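Local structure of HTH-type transcriptional regulator KdgR (Escherichia coli, 1YSP) at residues S8-I11 against Q12-L16; W70-R73 against D74-K77; G112-N115 against E116-E119. The protein represses transcription of genes for the transport and catabolism of 2-keto-3-deoxygluconate by binding DNA, the piece described here being its C-terminal IclR-type domain. One frame throughout, in Å; residues are numbered along the deposited sequence.

Contact 1. Residues S8-I11 against Q12-L16; sequences SADI and QMREL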
loop_
_atom_site.group_PDB
_atom_site.type_symbol
_atom_site.label_atom_id
_atom_site.label_comp_id
_atom_site.label_asym_id
_atom_site.label_seq_id
_atom_site.Cartn_x
_atom_site.Cartn_y
_atom_site.Cartn_z
ATOM N N SER A 8 -9.034 12.991 7.099
ATOM C CA SER A 8 -9.702 11.748 7.583
ATOM C C SER A 8 -8.677 10.676 7.838
ATOM O O SER A 8 -8.825 9.879 8.781
ATOM C CB SER A 8 -10.695 11.192 6.568
ATOM O OG SER A 8 -11.877 11.987 6.505
ATOM N N ALA A 9 -7.700 10.586 6.930
ATOM C CA ALA A 9 -6.643 9.588 7.054
ATOM C C ALA A 9 -5.849 9.859 8.324
ATOM O O ALA A 9 -5.522 8.929 9.038
ATOM C CB ALA A 9 -5.718 9.665 5.858
ATOM N N ASP A 10 -5.545 11.132 8.594
ATOM C CA ASP A 10 -4.713 11.490 9.740
ATOM C C ASP A 10 -5.279 10.899 11.032
ATOM O O ASP A 10 -4.510 10.350 11.868
ATOM C CB ASP A 10 -4.552 13.021 9.857
ATOM C CG ASP A 10 -3.847 13.425 11.151
ATOM O OD1 ASP A 10 -2.632 13.130 11.310
ATOM O OD2 ASP A 10 -4.534 14.008 12.040
ATOM N N ILE A 11 -6.609 11.019 11.198
ATOM C CA ILE A 11 -7.316 10.482 12.354
ATOM C C ILE A 11 -7.218 8.959 12.483
ATOM O O ILE A 11 -6.948 8.415 13.556
ATOM C CB ILE A 11 -8.851 10.936 12.328
ATOM C CG1 ILE A 11 -8.914 12.465 12.523
ATOM C CG2 ILE A 11 -9.690 10.196 13.355
ATOM C CD1 ILE A 11 -10.126 13.134 11.836
ATOM N N GLN A 12 -7.438 8.274 11.368
ATOM C CA GLN A 12 -7.439 6.823 11.386
ATOM C C GLN A 12 -6.015 6.264 11.499
ATOM O O GLN A 12 -5.807 5.185 12.106
ATOM C CB GLN A 12 -8.164 6.277 10.146
ATOM C CG GLN A 12 -9.622 6.700 10.051
ATOM C CD GLN A 12 -10.431 6.239 11.235
ATOM O OE1 GLN A 12 -10.222 5.133 11.760
ATOM N NE2 GLN A 12 -11.373 7.089 11.684
ATOM N N MET A 13 -5.064 6.998 10.957
ATOM C CA MET A 13 -3.628 6.607 11.064
ATOM C C MET A 13 -3.116 6.764 12.497
ATOM O O MET A 13 -2.375 5.931 13.025
ATOM C CB MET A 13 -2.794 7.415 10.098
ATOM C CG MET A 13 -3.050 7.036 8.586
ATOM S SD MET A 13 -2.339 8.241 7.452
ATOM C CE MET A 13 -0.575 7.939 7.608
ATOM N N ARG A 14 -3.514 7.867 13.143
ATOM C CA ARG A 14 -3.167 8.037 14.563
ATOM C C ARG A 14 -3.777 6.923 15.413
ATOM O O ARG A 14 -3.090 6.375 16.290
ATOM C CB ARG A 14 -3.497 9.456 15.073
ATOM C CG ARG A 14 -2.613 10.545 14.440
ATOM C CD ARG A 14 -3.225 11.989 14.566
ATOM N NE ARG A 14 -2.267 12.957 14.055
ATOM C CZ ARG A 14 -1.309 13.545 14.753
ATOM N NH1 ARG A 14 -1.193 13.339 16.052
ATOM N NH2 ARG A 14 -0.474 14.351 14.147
ATOM N N GLU A 15 -5.010 6.517 15.093
ATOM C CA GLU A 15 -5.640 5.348 15.703
ATOM C C GLU A 15 -4.880 3.982 15.497
ATOM O O GLU A 15 -4.681 3.196 16.440
ATOM C CB GLU A 15 -7.109 5.266 15.297
ATOM C CG GLU A 15 -7.891 4.099 15.895
ATOM C CD GLU A 15 -8.331 4.297 17.361
ATOM O OE1 GLU A 15 -7.780 5.132 18.116
ATOM O OE2 GLU A 15 -9.262 3.582 17.746
ATOM N N LEU A 16 -4.446 3.720 14.271
ATOM C CA LEU A 16 -3.609 2.536 14.032
ATOM C C LEU A 16 -2.285 2.606 14.793
ATOM O O LEU A 16 -1.816 1.595 15.297
ATOM C CB LEU A 16 -3.307 2.408 12.526
ATOM C CG LEU A 16 -4.474 1.951 11.655
ATOM C CD1 LEU A 16 -4.181 2.331 10.150
ATOM C CD2 LEU A 16 -4.768 0.420 11.855
#

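Contact 2. Residues W70-R73 against D74-K77; sequences WRDR and DEVK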
loop_
_atom_site.group_PDB
_atom_site.type_symbol
_atom_site.label_atom_id
_atom_site.label_comp_id
_atom_site.label_asym_id
_atom_site.label_seq_id
_atom_site.Cartn_x
_atom_site.Cartn_y
_atom_site.Cartn_z
ATOM N N TRP A 70 -6.605 -2.997 -8.495
ATOM C CA TRP A 70 -8.023 -2.902 -8.899
ATOM C C TRP A 70 -8.226 -2.155 -10.253
ATOM O O TRP A 70 -9.380 -1.941 -10.695
ATOM C CB TRP A 70 -8.845 -2.224 -7.778
ATOM C CG TRP A 70 -9.096 -3.132 -6.586
ATOM C CD1 TRP A 70 -10.212 -3.872 -6.352
ATOM C CD2 TRP A 70 -8.188 -3.420 -5.498
ATOM N NE1 TRP A 70 -10.050 -4.625 -5.212
ATOM C CE2 TRP A 70 -8.833 -4.336 -4.651
ATOM C CE3 TRP A 70 -6.895 -2.983 -5.165
ATOM C CZ2 TRP A 70 -8.236 -4.834 -3.487
ATOM C CZ3 TRP A 70 -6.303 -3.463 -3.990
ATOM C CH2 TRP A 70 -6.979 -4.394 -3.182
ATOM N N ARG A 71 -7.128 -1.762 -10.890
ATOM C CA ARG A 71 -7.192 -0.921 -12.090
ATOM C C ARG A 71 -7.414 -1.732 -13.333
ATOM O O ARG A 71 -7.121 -2.938 -13.350
ATOM C CB ARG A 71 -5.922 -0.106 -12.281
ATOM C CG ARG A 71 -5.881 1.148 -11.524
ATOM C CD ARG A 71 -4.848 2.015 -12.159
ATOM N NE ARG A 71 -4.194 2.850 -11.176
ATOM C CZ ARG A 71 -4.582 4.074 -10.836
ATOM N NH1 ARG A 71 -3.898 4.731 -9.909
ATOM N NH2 ARG A 71 -5.641 4.649 -11.405
ATOM N N ASP A 72 -7.956 -1.064 -14.370
ATOM C CA ASP A 72 -8.072 -1.668 -15.697
ATOM C C ASP A 72 -6.661 -2.128 -16.056
ATOM O O ASP A 72 -5.708 -1.348 -15.951
ATOM C CB ASP A 72 -8.641 -0.655 -16.722
ATOM C CG ASP A 72 -8.570 -1.155 -18.191
ATOM O OD1 ASP A 72 -8.994 -2.304 -18.492
ATOM O OD2 ASP A 72 -8.093 -0.374 -19.053
ATOM N N ARG A 73 -6.533 -3.397 -16.437
ATOM C CA ARG A 73 -5.233 -4.003 -16.708
ATOM C C ARG A 73 -4.519 -3.399 -17.933
ATOM O O ARG A 73 -3.326 -3.658 -18.169
ATOM C CB ARG A 73 -5.374 -5.515 -16.867
ATOM C CG ARG A 73 -4.069 -6.286 -16.620
ATOM C CD ARG A 73 -4.038 -7.021 -15.256
ATOM N NE ARG A 73 -4.441 -6.170 -14.131
ATOM C CZ ARG A 73 -4.530 -6.568 -12.861
ATOM N NH1 ARG A 73 -4.229 -7.823 -12.511
ATOM N NH2 ARG A 73 -4.919 -5.700 -11.924
ATOM N N ASP A 74 -5.257 -2.604 -18.707
ATOM C CA ASP A 74 -4.668 -1.874 -19.828
ATOM C C ASP A 74 -4.095 -0.541 -19.391
ATOM O O ASP A 74 -3.003 -0.180 -19.822
ATOM C CB ASP A 74 -5.638 -1.746 -21.019
ATOM C CG ASP A 74 -5.288 -2.718 -22.145
ATOM O OD1 ASP A 74 -4.588 -2.302 -23.098
ATOM O OD2 ASP A 74 -5.661 -3.905 -22.067
ATOM N N GLU A 75 -4.814 0.159 -18.516
ATOM C CA GLU A 75 -4.257 1.260 -17.747
ATOM C C GLU A 75 -2.980 0.853 -16.969
ATOM O O GLU A 75 -2.010 1.589 -16.987
ATOM C CB GLU A 75 -5.293 1.784 -16.766
ATOM C CG GLU A 75 -6.044 3.030 -17.207
ATOM C CD GLU A 75 -6.315 3.933 -16.027
ATOM O OE1 GLU A 75 -7.450 4.471 -15.893
ATOM O OE2 GLU A 75 -5.375 4.074 -15.211
ATOM N N VAL A 76 -2.999 -0.321 -16.326
ATOM C CA VAL A 76 -1.821 -0.870 -15.608
ATOM C C VAL A 76 -0.631 -1.009 -16.555
ATOM O O VAL A 76 0.415 -0.425 -16.315
ATOM C CB VAL A 76 -2.116 -2.232 -14.882
ATOM C CG1 VAL A 76 -0.803 -2.915 -14.418
ATOM C CG2 VAL A 76 -3.077 -2.039 -13.682
ATOM N N LYS A 77 -0.790 -1.785 -17.638
ATOM C CA LYS A 77 0.334 -1.994 -18.552
ATOM C C LYS A 77 0.828 -0.633 -19.114
ATOM O O LYS A 77 2.024 -0.432 -19.272
ATOM C CB LYS A 77 -0.008 -3.043 -19.629
ATOM C CG LYS A 77 0.169 -4.514 -19.157
ATOM C CD LYS A 77 -0.123 -5.533 -20.294
ATOM C CE LYS A 77 0.655 -5.153 -21.577
ATOM N NZ LYS A 77 0.533 -6.109 -22.737
#

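Contact 3. Residues G112-N115 against E116-E119; sequences GEDN and EEQE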
loop_
_atom_site.group_PDB
_atom_site.type_symbol
_atom_site.label_atom_id
_atom_site.label_comp_id
_atom_site.label_asym_id
_atom_site.label_seq_id
_atom_site.Cartn_x
_atom_site.Cartn_y
_atom_site.Cartn_z
ATOM N N GLY A 112 -2.126 -5.772 -0.137
ATOM C CA GLY A 112 -0.860 -5.941 -0.878
ATOM C C GLY A 112 0.244 -5.943 0.142
ATOM O O GLY A 112 0.074 -5.468 1.278
ATOM N N GLU A 113 1.388 -6.509 -0.231
ATOM C CA GLU A 113 2.494 -6.559 0.715
ATOM C C GLU A 113 3.785 -6.197 0.050
ATOM O O GLU A 113 3.916 -6.287 -1.201
ATOM C CB GLU A 113 2.664 -7.964 1.298
ATOM C CG GLU A 113 1.693 -8.447 2.332
ATOM C CD GLU A 113 2.098 -9.872 2.823
ATOM O OE1 GLU A 113 1.577 -10.898 2.287
ATOM O OE2 GLU A 113 2.946 -9.957 3.734
ATOM N N ASP A 114 4.755 -5.799 0.871
ATOM C CA ASP A 114 6.139 -5.669 0.487
ATOM C C ASP A 114 6.850 -6.550 1.496
ATOM O O ASP A 114 7.003 -6.151 2.640
ATOM C CB ASP A 114 6.612 -4.212 0.637
ATOM C CG ASP A 114 8.154 -4.078 0.699
ATOM O OD1 ASP A 114 8.910 -5.030 0.353
ATOM O OD2 ASP A 114 8.634 -3.024 1.089
ATOM N N ASN A 115 7.220 -7.752 1.084
ATOM C CA ASN A 115 7.910 -8.694 1.945
ATOM C C ASN A 115 9.414 -8.685 1.630
ATOM O O ASN A 115 9.912 -9.471 0.804
ATOM C CB ASN A 115 7.278 -10.071 1.799
ATOM C CG ASN A 115 7.884 -11.106 2.734
ATOM O OD1 ASN A 115 8.635 -10.756 3.637
ATOM N ND2 ASN A 115 7.586 -12.380 2.492
ATOM N N GLU A 116 10.110 -7.747 2.247
ATOM C CA GLU A 116 11.540 -7.482 1.974
ATOM C C GLU A 116 11.864 -7.396 0.477
ATOM O O GLU A 116 12.865 -7.967 -0.012
ATOM C CB GLU A 116 12.419 -8.556 2.655
ATOM C CG GLU A 116 12.203 -8.647 4.155
ATOM C CD GLU A 116 13.093 -9.765 4.778
ATOM O OE1 GLU A 116 12.696 -10.950 4.749
ATOM O OE2 GLU A 116 14.157 -9.402 5.283
ATOM N N GLU A 117 10.974 -6.718 -0.252
ATOM C CA GLU A 117 11.162 -6.451 -1.669
ATOM C C GLU A 117 11.917 -5.152 -1.941
ATOM O O GLU A 117 12.561 -5.030 -2.966
ATOM C CB GLU A 117 9.789 -6.469 -2.370
ATOM C CG GLU A 117 9.166 -7.860 -2.401
ATOM C CD GLU A 117 7.678 -7.824 -2.583
ATOM O OE1 GLU A 117 7.234 -7.230 -3.582
ATOM O OE2 GLU A 117 6.954 -8.296 -1.689
ATOM N N GLN A 118 11.842 -4.175 -1.030
ATOM C CA GLN A 118 12.638 -2.940 -1.154
ATOM C C GLN A 118 13.941 -2.985 -0.369
ATOM O O GLN A 118 14.980 -2.514 -0.847
ATOM C CB GLN A 118 11.855 -1.724 -0.647
ATOM C CG GLN A 118 10.752 -1.251 -1.501
ATOM C CD GLN A 118 10.278 0.126 -1.047
ATOM O OE1 GLN A 118 10.542 1.123 -1.705
ATOM N NE2 GLN A 118 9.590 0.180 0.089
ATOM N N GLU A 119 13.876 -3.545 0.830
ATOM C CA GLU A 119 14.982 -3.495 1.767
ATOM C C GLU A 119 14.936 -4.739 2.624
ATOM O O GLU A 119 13.872 -5.119 3.141
ATOM C CB GLU A 119 14.841 -2.242 2.636
ATOM C CG GLU A 119 16.125 -1.768 3.275
ATOM C CD GLU A 119 15.993 -0.358 3.818
ATOM O OE1 GLU A 119 16.640 -0.058 4.844
ATOM O OE2 GLU A 119 15.227 0.438 3.226
HETATM O O HOH W 1 11.070 -3.940 1.902
#

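Contact 1. Residues S8-I11 against Q12-L16
A9 and M13, D10 and R14, and I11 and E15 are joined in turn by the i to i+4 backbone bonds of helix 4-20, with M13 N 2.8 Å from A9 O, R14 N 3.0 Å from D10 O and E15 N 3.1 Å from I11 O; the bond from Q12 N to S8 O is weak. On the side of the helix turned to the protein, CB of A9 lies 4.0 Å from SD of M13. Both belong to the packing on strand 24-30, where A9 and M13 touch L26, and M13 carries on to L140 of strand 136-142. On the next face of the helix, D10 and R14 form a salt bridge. With CG of D10 anti to the backbone N (chi1 172°), the carboxylate swings along the helix towards R14, whose chain runs extended from CG to NE. The bond is made by NE alone, 2.8 Å from OD1 of D10. OD1 lies in the guanidinium plane at its edge, while NE meets OD1 on the syn side, somewhat out of the carboxylate plane. The planes are turned 63° against each other, and the pair is not a two-bond, side-by-side bridge. H38 of strand 33-40 also gives NE2 to the same OD1. Were D10 an alanine, R14 NE and H38 NE2 would probably lose their shared acceptor and the guanidinium would be freer to turn. Two donors converging on one oxygen would favour the charged form of this aspartate and tie the helix surface to the neighbouring strand.

Contact 2. Residues W70-R73 against D74-K77
R71 lays its aliphatic part beside the first turn of helix 73-80: CB packs 3.7 Å from CG2 of V76, and CD comes equally near to OE2 of E75. Farther out, NH2 of R71 stands 3.9 Å from that same OE2. This is a long salt bridge, with the carboxylate oxygen well out of the guanidinium plane, so the charges attract although no N-H is aimed at the oxygen. The two chains approach at a slant, their flat ends 30° apart.

D72 is the N-cap. Its CG is anti to the backbone N (chi1 170°), which folds the carboxylate back over the start of the helix, and OD2 accepts a weak bond from E75 N at 3.4 Å. The methylene of D74 touches this OD2 as well. Behind the cap, V76 N bonds to D72 O at 2.9 Å and K77 N to R73 O at 3.2 Å.

R73 turns the other way. Its chain, bent at chi2 and chi3, carries the guanidinium towards helix 96-109, where NH1 makes a salt bridge with D104. NE is buried near CG2 of V76, 4.4 Å away, and has no polar partner in the model. V76 itself turns inward and touches L100 of the same helix.

Charge is thus sorted around one helix start. The carboxylate of D72 sits at the N-terminal end of the helix, where the helix dipole would probably favour its negative charge. R73 puts its charge on D104 of helix 96-109, while the R71–E75 pair is a long one at the surface.

Contact 3. Residues G112-N115 against E116-E119
D114 has CG anti to its own amide N (chi1 161°), which sends the carboxylate forward past the end of strand 112-115, while E117, extended beyond CG, runs back the opposite way alongside it. Each side chain bonds backbone on the other side of the turn. OD1 of D114 takes the amide of E117, 2.7 Å from N and met nearly along the C-O axis, and a weak second bond from Q118 N. OE2 of E117 accepts from N115 N at 2.8 Å, a nearly straight bond that arrives from above the carboxylate plane. The turn between them passes through E116, whose backbone has a positive phi of 47°.

This brings two acids together, OD1 of D114 being 4.3 Å from OE2 of E117, with their carboxylate planes 81° apart. The amide donors probably offset that repulsion, and so would the salt bridge from K65 to OE1 of E117. A water gives a hydrogen bond to OD2 of D114 at 2.7 Å and accepts one from E119 N, so it links D114 to the backbone of E119.

The turn leaves the sheet at 112-115, one of its two outermost strands, which pairs with strand 123-130 through backbone bonds of G112 with A126 and D114 with C124. K65 reaches it from helix 62-69, and Q118 touches N56 and P57 of strand 55-57.

All three contacts are local, each within one continuous run of chain, but they sit in different parts of the fold. Contact 1 lies along a single helix, partly buried, with A9 and M13 facing the sheet; contact 2 is a surface feature at a helix start, and contact 3, partly buried, ends an outer strand. Contact 1 lies across the chain's centre from the other two, whose nearest atoms are about 6 Å apart without touching. None shares an element with another. Charge is used differently in each: paired between side chains in contact 1, loosely matched beside a helix cap in contact 2, and turned on backbone amides in contact 3.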